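Local structure of putative cell surface protein (Streptococcus pyogenes, 4OFQ) at residues 22-34 against 223-235. The protein is a streptococcal cell-surface adhesin of the antigen I/II family, whose C-terminal region probably helps present the adhesive parts of the molecule. Sequence-based numbering, arbitrary orientation.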
ATOM      1  N   ASP A  22      11.061  -0.990  -0.180  1.00 17.25           N
ATOM      2  CA  ASP A  22      10.444  -0.922  -1.499  1.00 19.92           C
ATOM      3  C   ASP A  22      11.040  -1.971  -2.428  1.00 20.68           C
ATOM      4  O   ASP A  22      11.817  -2.829  -1.982  1.00 18.25           O
ATOM      5  CB  ASP A  22      10.507   0.485  -2.112  1.00 14.60           C
ATOM      6  CG  ASP A  22      11.919   0.950  -2.411  1.00 18.80           C
ATOM      7  OD1 ASP A  22      12.884   0.149  -2.364  1.00 21.08           O
ATOM      8  OD2 ASP A  22      12.068   2.153  -2.715  1.00 24.01           O
ATOM      9  N   ASP A  23      10.694  -1.866  -3.711  1.00 25.02           N
ATOM     10  CA  ASP A  23      11.139  -2.817  -4.727  1.00 33.98           C
ATOM     11  C   ASP A  23      12.633  -2.718  -5.014  1.00 30.82           C
ATOM     12  O   ASP A  23      13.197  -3.585  -5.683  1.00 29.92           O
ATOM     13  CB  ASP A  23      10.320  -2.665  -6.023  1.00 38.51           C
ATOM     14  CG  ASP A  23      10.388  -1.258  -6.615  1.00 48.21           C
ATOM     15  OD1 ASP A  23      10.700  -0.291  -5.883  1.00 50.98           O
ATOM     16  OD2 ASP A  23      10.112  -1.116  -7.827  1.00 60.43           O
ATOM     17  N   LYS A  24      13.272  -1.664  -4.509  1.00 27.97           N
ATOM     18  CA  LYS A  24      14.727  -1.537  -4.613  1.00 29.82           C
ATOM     19  C   LYS A  24      15.452  -1.726  -3.276  1.00 29.84           C
ATOM     20  O   LYS A  24      16.627  -1.378  -3.147  1.00 33.89           O
ATOM     21  CB  LYS A  24      15.112  -0.195  -5.237  1.00 35.75           C
ATOM     22  CG  LYS A  24      14.481   0.042  -6.600  1.00 41.46           C
ATOM     23  CD  LYS A  24      15.037   1.287  -7.274  1.00 51.50           C
ATOM     24  CE  LYS A  24      14.011   1.907  -8.214  1.00 52.36           C
ATOM     25  NZ  LYS A  24      12.787   2.335  -7.472  1.00 51.14           N
ATOM     26  N   GLY A  25      14.750  -2.274  -2.289  1.00 25.16           N
ATOM     27  CA  GLY A  25      15.332  -2.590  -0.996  1.00 23.48           C
ATOM     28  C   GLY A  25      15.596  -1.385  -0.109  1.00 27.10           C
ATOM     29  O   GLY A  25      16.311  -1.482   0.886  1.00 28.03           O
ATOM     30  N   GLN A  26      15.021  -0.245  -0.468  1.00 26.31           N
ATOM     31  CA  GLN A  26      15.170   0.974   0.319  1.00 27.56           C
ATOM     32  C   GLN A  26      14.081   1.054   1.381  1.00 18.81           C
ATOM     33  O   GLN A  26      12.945   0.671   1.132  1.00 15.13           O
ATOM     34  CB  GLN A  26      15.089   2.196  -0.597  1.00 30.33           C
ATOM     35  CG  GLN A  26      16.291   2.342  -1.521  1.00 46.82           C
ATOM     36  CD  GLN A  26      17.562   2.700  -0.767  1.00 59.24           C
ATOM     37  OE1 GLN A  26      18.338   1.823  -0.374  1.00 62.03           O
ATOM     38  NE2 GLN A  26      17.778   3.996  -0.559  1.00 62.50           N
ATOM     39  N   SER A  27      14.419   1.555   2.564  1.00 19.26           N
ATOM     40  CA  SER A  27      13.413   1.688   3.625  1.00 16.54           C
ATOM     41  C   SER A  27      12.328   2.708   3.276  1.00 13.73           C
ATOM     42  O   SER A  27      12.620   3.811   2.817  1.00 16.02           O
ATOM     43  CB  SER A  27      14.071   2.059   4.958  1.00 24.61           C
ATOM     44  OG  SER A  27      13.088   2.436   5.903  1.00 24.10           O
ATOM     45  N   ILE A  28      11.070   2.323   3.474  1.00 13.59           N
ATOM     46  CA  ILE A  28       9.950   3.226   3.272  1.00 13.02           C
ATOM     47  C   ILE A  28       9.108   3.363   4.536  1.00 12.92           C
ATOM     48  O   ILE A  28       7.926   3.674   4.475  1.00 12.75           O
ATOM     49  CB  ILE A  28       9.083   2.812   2.064  1.00 12.45           C
ATOM     50  CG1 ILE A  28       8.703   1.334   2.143  1.00 11.54           C
ATOM     51  CG2 ILE A  28       9.850   3.076   0.756  1.00 12.93           C
ATOM     52  CD1 ILE A  28       7.693   0.921   1.053  1.00 13.61           C
ATOM     53  N   ASP A  29       9.745   3.141   5.683  1.00 15.57           N
ATOM     54  CA  ASP A  29       9.135   3.419   6.972  1.00 14.02           C
ATOM     55  C   ASP A  29       8.680   4.878   6.954  1.00 17.02           C
ATOM     56  O   ASP A  29       9.447   5.771   6.569  1.00 15.04           O
ATOM     57  CB  ASP A  29      10.161   3.201   8.087  1.00 15.38           C
ATOM     58  CG  ASP A  29       9.529   3.085   9.473  1.00 16.30           C
ATOM     59  OD1 ASP A  29       8.299   3.273   9.618  1.00 14.72           O
ATOM     60  OD2 ASP A  29      10.280   2.812  10.433  1.00 28.39           O
ATOM     61  N   GLY A  30       7.430   5.113   7.337  1.00 14.20           N
ATOM     62  CA  GLY A  30       6.899   6.461   7.416  1.00 15.14           C
ATOM     63  C   GLY A  30       6.285   6.976   6.123  1.00 17.60           C
ATOM     64  O   GLY A  30       5.793   8.104   6.085  1.00 20.90           O
ATOM     65  N   LYS A  31       6.310   6.167   5.062  1.00 14.85           N
ATOM     66  CA  LYS A  31       5.833   6.620   3.742  1.00 17.83           C
ATOM     67  C   LYS A  31       4.428   6.127   3.426  1.00 17.93           C
ATOM     68  O   LYS A  31       3.964   5.140   4.001  1.00 14.46           O
ATOM     69  CB  LYS A  31       6.770   6.146   2.632  1.00 13.90           C
ATOM     70  CG  LYS A  31       8.225   6.426   2.895  1.00 21.63           C
ATOM     71  CD  LYS A  31       8.477   7.904   2.998  1.00 35.51           C
ATOM     72  CE  LYS A  31       9.950   8.183   3.230  1.00 43.02           C
ATOM     73  NZ  LYS A  31      10.810   7.803   2.072  1.00 46.53           N
ATOM     74  N   SER A  32       3.757   6.797   2.490  1.00 13.80           N
ATOM     75  CA  SER A  32       2.414   6.376   2.117  1.00 13.33           C
ATOM     76  C   SER A  32       2.438   5.225   1.098  1.00 12.46           C
ATOM     77  O   SER A  32       3.396   5.065   0.310  1.00 15.00           O
ATOM     78  CB  SER A  32       1.587   7.561   1.596  1.00 14.99           C
ATOM     79  OG  SER A  32       2.196   8.139   0.462  1.00 15.00           O
ATOM     80  N   VAL A  33       1.381   4.421   1.133  1.00 12.97           N
ATOM     81  CA  VAL A  33       1.235   3.270   0.247  1.00 14.61           C
ATOM     82  C   VAL A  33      -0.180   3.293  -0.316  1.00 16.99           C
ATOM     83  O   VAL A  33      -0.973   4.161   0.045  1.00 15.86           O
ATOM     84  CB  VAL A  33       1.476   1.937   0.996  1.00 13.04           C
ATOM     85  CG1 VAL A  33       2.889   1.902   1.560  1.00 12.84           C
ATOM     86  CG2 VAL A  33       0.421   1.748   2.124  1.00 10.54           C
ATOM     87  N   LEU A  34      -0.491   2.338  -1.191  1.00 10.80           N
ATOM     88  CA  LEU A  34      -1.779   2.271  -1.879  1.00 10.89           C
ATOM     89  C   LEU A  34      -2.580   1.058  -1.382  1.00 12.65           C
ATOM     90  O   LEU A  34      -2.001   0.137  -0.803  1.00 14.10           O
ATOM     91  CB  LEU A  34      -1.540   2.195  -3.399  1.00 14.02           C
ATOM     92  CG  LEU A  34      -0.800   3.414  -3.961  1.00 15.27           C
ATOM     93  CD1 LEU A  34      -0.436   3.221  -5.430  1.00 16.82           C
ATOM     94  CD2 LEU A  34      -1.676   4.649  -3.793  1.00 13.29           C
ATOM     95  N   GLY A 223      -8.344  13.849 -11.824  1.00  6.70           N
ATOM     96  CA  GLY A 223      -7.484  12.775 -11.334  1.00  7.50           C
ATOM     97  C   GLY A 223      -7.018  12.999  -9.902  1.00 13.59           C
ATOM     98  O   GLY A 223      -6.945  14.128  -9.416  1.00 14.55           O
ATOM     99  N   TRP A 224      -6.699  11.906  -9.219  1.00 13.88           N
ATOM    100  CA  TRP A 224      -6.226  11.980  -7.847  1.00  7.48           C
ATOM    101  C   TRP A 224      -4.792  12.473  -7.888  1.00  9.28           C
ATOM    102  O   TRP A 224      -4.031  12.110  -8.785  1.00 11.97           O
ATOM    103  CB  TRP A 224      -6.311  10.581  -7.194  1.00  7.58           C
ATOM    104  CG  TRP A 224      -5.767  10.488  -5.808  1.00  8.26           C
ATOM    105  CD1 TRP A 224      -6.281  11.063  -4.679  1.00 15.66           C
ATOM    106  CD2 TRP A 224      -4.605   9.755  -5.387  1.00 12.68           C
ATOM    107  NE1 TRP A 224      -5.498  10.755  -3.589  1.00 12.84           N
ATOM    108  CE2 TRP A 224      -4.471   9.943  -3.995  1.00 13.03           C
ATOM    109  CE3 TRP A 224      -3.672   8.955  -6.054  1.00 11.82           C
ATOM    110  CZ2 TRP A 224      -3.443   9.357  -3.253  1.00 10.99           C
ATOM    111  CZ3 TRP A 224      -2.643   8.371  -5.315  1.00  9.48           C
ATOM    112  CH2 TRP A 224      -2.534   8.586  -3.929  1.00 12.09           C
ATOM    113  N   VAL A 225      -4.423  13.322  -6.937  1.00  9.28           N
ATOM    114  CA  VAL A 225      -3.047  13.802  -6.864  1.00  9.16           C
ATOM    115  C   VAL A 225      -2.197  12.804  -6.060  1.00 13.56           C
ATOM    116  O   VAL A 225      -2.503  12.498  -4.905  1.00 10.38           O
ATOM    117  CB  VAL A 225      -2.968  15.188  -6.229  1.00 10.74           C
ATOM    118  CG1 VAL A 225      -1.513  15.576  -6.028  1.00 14.85           C
ATOM    119  CG2 VAL A 225      -3.705  16.235  -7.116  1.00 17.55           C
ATOM    120  N   VAL A 226      -1.143  12.288  -6.687  1.00 10.21           N
ATOM    121  CA  VAL A 226      -0.215  11.381  -6.021  1.00 14.54           C
ATOM    122  C   VAL A 226       0.717  12.219  -5.166  1.00 18.61           C
ATOM    123  O   VAL A 226       1.404  13.100  -5.680  1.00 16.63           O
ATOM    124  CB  VAL A 226       0.593  10.576  -7.053  1.00 10.12           C
ATOM    125  CG1 VAL A 226       1.555   9.616  -6.376  1.00 10.79           C
ATOM    126  CG2 VAL A 226      -0.349   9.801  -7.957  1.00 11.17           C
ATOM    127  N   PRO A 227       0.737  11.958  -3.853  1.00 12.86           N
ATOM    128  CA  PRO A 227       1.451  12.818  -2.906  1.00 15.31           C
ATOM    129  C   PRO A 227       2.926  12.505  -2.832  1.00 14.72           C
ATOM    130  O   PRO A 227       3.340  11.401  -3.216  1.00 13.22           O
ATOM    131  CB  PRO A 227       0.802  12.459  -1.567  1.00 13.84           C
ATOM    132  CG  PRO A 227       0.486  10.986  -1.727  1.00 16.42           C
ATOM    133  CD  PRO A 227       0.022  10.858  -3.170  1.00 11.56           C
ATOM    134  N   THR A 228       3.704  13.459  -2.323  1.00 14.45           N
ATOM    135  CA  THR A 228       5.120  13.229  -2.082  1.00 15.36           C
ATOM    136  C   THR A 228       5.280  12.437  -0.796  1.00 16.08           C
ATOM    137  O   THR A 228       4.308  12.234  -0.067  1.00 16.01           O
ATOM    138  CB  THR A 228       5.924  14.542  -1.984  1.00 21.93           C
ATOM    139  OG1 THR A 228       5.430  15.322  -0.891  1.00 20.44           O
ATOM    140  CG2 THR A 228       5.790  15.346  -3.264  1.00 18.66           C
ATOM    141  N   ASN A 229       6.507  11.997  -0.531  1.00 16.92           N
ATOM    142  CA  ASN A 229       6.797  11.115   0.600  1.00 35.65           C
ATOM    143  C   ASN A 229       5.979   9.817   0.533  1.00 33.84           C
ATOM    144  O   ASN A 229       5.440   9.332   1.534  1.00 28.47           O
ATOM    145  CB  ASN A 229       6.607  11.846   1.933  1.00 37.61           C
ATOM    146  CG  ASN A 229       7.467  11.267   3.046  1.00 32.69           C
ATOM    147  OD1 ASN A 229       6.976  10.986   4.136  1.00 32.16           O
ATOM    148  ND2 ASN A 229       8.755  11.080   2.770  1.00 29.39           N
ATOM    149  N   ARG A 230       5.885   9.279  -0.676  1.00 26.17           N
ATOM    150  CA  ARG A 230       5.230   8.008  -0.919  1.00 18.72           C
ATOM    151  C   ARG A 230       6.301   6.912  -1.003  1.00 16.67           C
ATOM    152  O   ARG A 230       7.490   7.206  -1.195  1.00 19.74           O
ATOM    153  CB  ARG A 230       4.431   8.079  -2.221  1.00 14.27           C
ATOM    154  CG  ARG A 230       5.299   8.444  -3.419  1.00 14.11           C
ATOM    155  CD  ARG A 230       4.490   8.440  -4.672  1.00 13.08           C
ATOM    156  NE  ARG A 230       5.277   8.758  -5.852  1.00 13.70           N
ATOM    157  CZ  ARG A 230       5.434   9.983  -6.330  1.00 15.00           C
ATOM    158  NH1 ARG A 230       4.867  11.019  -5.712  1.00 13.19           N
ATOM    159  NH2 ARG A 230       6.161  10.169  -7.423  1.00 13.30           N
ATOM    160  N   GLY A 231       5.888   5.657  -0.848  1.00 16.36           N
ATOM    161  CA  GLY A 231       6.818   4.540  -0.885  1.00 17.24           C
ATOM    162  C   GLY A 231       6.823   3.758  -2.193  1.00 20.50           C
ATOM    163  O   GLY A 231       7.229   2.587  -2.231  1.00 18.87           O
ATOM    164  N   TYR A 232       6.403   4.407  -3.274  1.00 17.12           N
ATOM    165  CA  TYR A 232       6.251   3.730  -4.555  1.00 15.43           C
ATOM    166  C   TYR A 232       6.457   4.690  -5.719  1.00 17.65           C
ATOM    167  O   TYR A 232       6.275   5.901  -5.586  1.00 14.34           O
ATOM    168  CB  TYR A 232       4.848   3.123  -4.679  1.00 14.82           C
ATOM    169  CG  TYR A 232       3.745   4.142  -4.481  1.00 13.80           C
ATOM    170  CD1 TYR A 232       3.251   4.418  -3.209  1.00 13.97           C
ATOM    171  CD2 TYR A 232       3.207   4.834  -5.559  1.00 12.86           C
ATOM    172  CE1 TYR A 232       2.262   5.347  -3.012  1.00 13.55           C
ATOM    173  CE2 TYR A 232       2.216   5.760  -5.376  1.00 19.71           C
ATOM    174  CZ  TYR A 232       1.743   6.018  -4.107  1.00 12.27           C
ATOM    175  OH  TYR A 232       0.761   6.959  -3.926  1.00 11.68           O
ATOM    176  N   ASP A 233       6.804   4.121  -6.862  1.00 15.04           N
ATOM    177  CA  ASP A 233       6.862   4.860  -8.119  1.00 19.66           C
ATOM    178  C   ASP A 233       5.603   4.592  -8.928  1.00 15.18           C
ATOM    179  O   ASP A 233       4.802   3.727  -8.571  1.00 16.76           O
ATOM    180  CB  ASP A 233       8.103   4.434  -8.891  1.00 17.73           C
ATOM    181  CG  ASP A 233       9.358   4.641  -8.088  1.00 24.09           C
ATOM    182  OD1 ASP A 233       9.523   5.762  -7.577  1.00 20.76           O
ATOM    183  OD2 ASP A 233      10.148   3.684  -7.922  1.00 25.11           O
ATOM    184  N   LEU A 234       5.429   5.323 -10.021  1.00 13.41           N
ATOM    185  CA  LEU A 234       4.201   5.232 -10.809  1.00 12.69           C
ATOM    186  C   LEU A 234       4.321   4.288 -12.010  1.00 14.49           C
ATOM    187  O   LEU A 234       5.246   4.415 -12.802  1.00 16.17           O
ATOM    188  CB  LEU A 234       3.780   6.622 -11.279  1.00 18.44           C
ATOM    189  CG  LEU A 234       3.284   7.545 -10.161  1.00 26.80           C
ATOM    190  CD1 LEU A 234       3.069   8.982 -10.653  1.00 25.11           C
ATOM    191  CD2 LEU A 234       2.002   6.971  -9.563  1.00 22.86           C
ATOM    192  N   THR A 235       3.391   3.339 -12.142  1.00 16.06           N
ATOM    193  CA  THR A 235       3.384   2.446 -13.307  1.00 14.06           C
ATOM    194  C   THR A 235       2.094   2.534 -14.139  1.00 16.72           C
ATOM    195  O   THR A 235       2.051   2.093 -15.294  1.00 18.99           O
ATOM    196  CB  THR A 235       3.683   0.981 -12.929  1.00 21.77           C
ATOM    197  OG1 THR A 235       2.777   0.542 -11.914  1.00 26.50           O
ATOM    198  CG2 THR A 235       5.103   0.847 -12.412  1.00 22.44           C
TER
HETATM  199  O   HOH W   1       7.837   0.520  -4.054  1.00 19.33           O
HETATM  200  O   HOH W   2       9.820   1.385  -9.064  1.00 33.09           O
HETATM  201  O   HOH W   3       7.254  10.169   6.749  1.00 24.71           O
HETATM  202  O   HOH W   4       9.753   9.178  -0.724  1.00 26.79           O
HETATM  203  O   HOH W   5       0.315   7.394  -1.393  1.00 13.18           O
HETATM  204  O   HOH W   6       2.404  10.783   1.263  1.00 17.95           O
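Leu-34 lies over one face of the Tyr-232 ring, at the interface between the two beta-sandwich domains of this antigen I/II C-terminal region. The short edge strand 32-33 of the first domain meets a loop between strands 216-222 and 237-242 of the second. This is the tightly packed side. Leu-34 CD1 makes a CH-pi contact 3.9 Å from the Tyr-232 ring centroid, 19° off the normal. Arg-230 CD covers the opposite face, so the ring is sandwiched. The other methyl, Leu-34 CD2, reaches Trp-224 CH2 at 4.0 Å.

A single beta bridge joins the backbones. Ser-32 N donates to Asn-229 O, and Gly-231 N donates to Ser-32 O at 2.8 Å. Gly-231 also packs against Ile-28, whose CG2 comes within 3.7 Å of Gly-231 CA. Arg-230 heads away from strand 32-33, though its CB still touches Ser-32 OG at 3.5 Å. Its NH1 donates to Pro-227 O and Ser-306 O.

The outer side is wetter. The Lys-31 chain still packs closely there, its CD and CE crossing the Asn-229 amide at about a right angle. One water joins Gly-30 O to Asn-229 OD1. At the other end, Lys-24 bends at its last torsion (chi4 61°), which turns NZ to a salt bridge with Asp-233 OD2 at 3.0 Å. Arg-304 of the second domain pairs with Asp-233 of its own domain and with Asp-22 of the first, so it bridges the interface. Asp-22 OD1 forms an Asx turn with Lys-24 N. A further water donates to both Asp-23 OD2 and Asp-233 OD2, lying 2.6 Å from Asp-233 OD2.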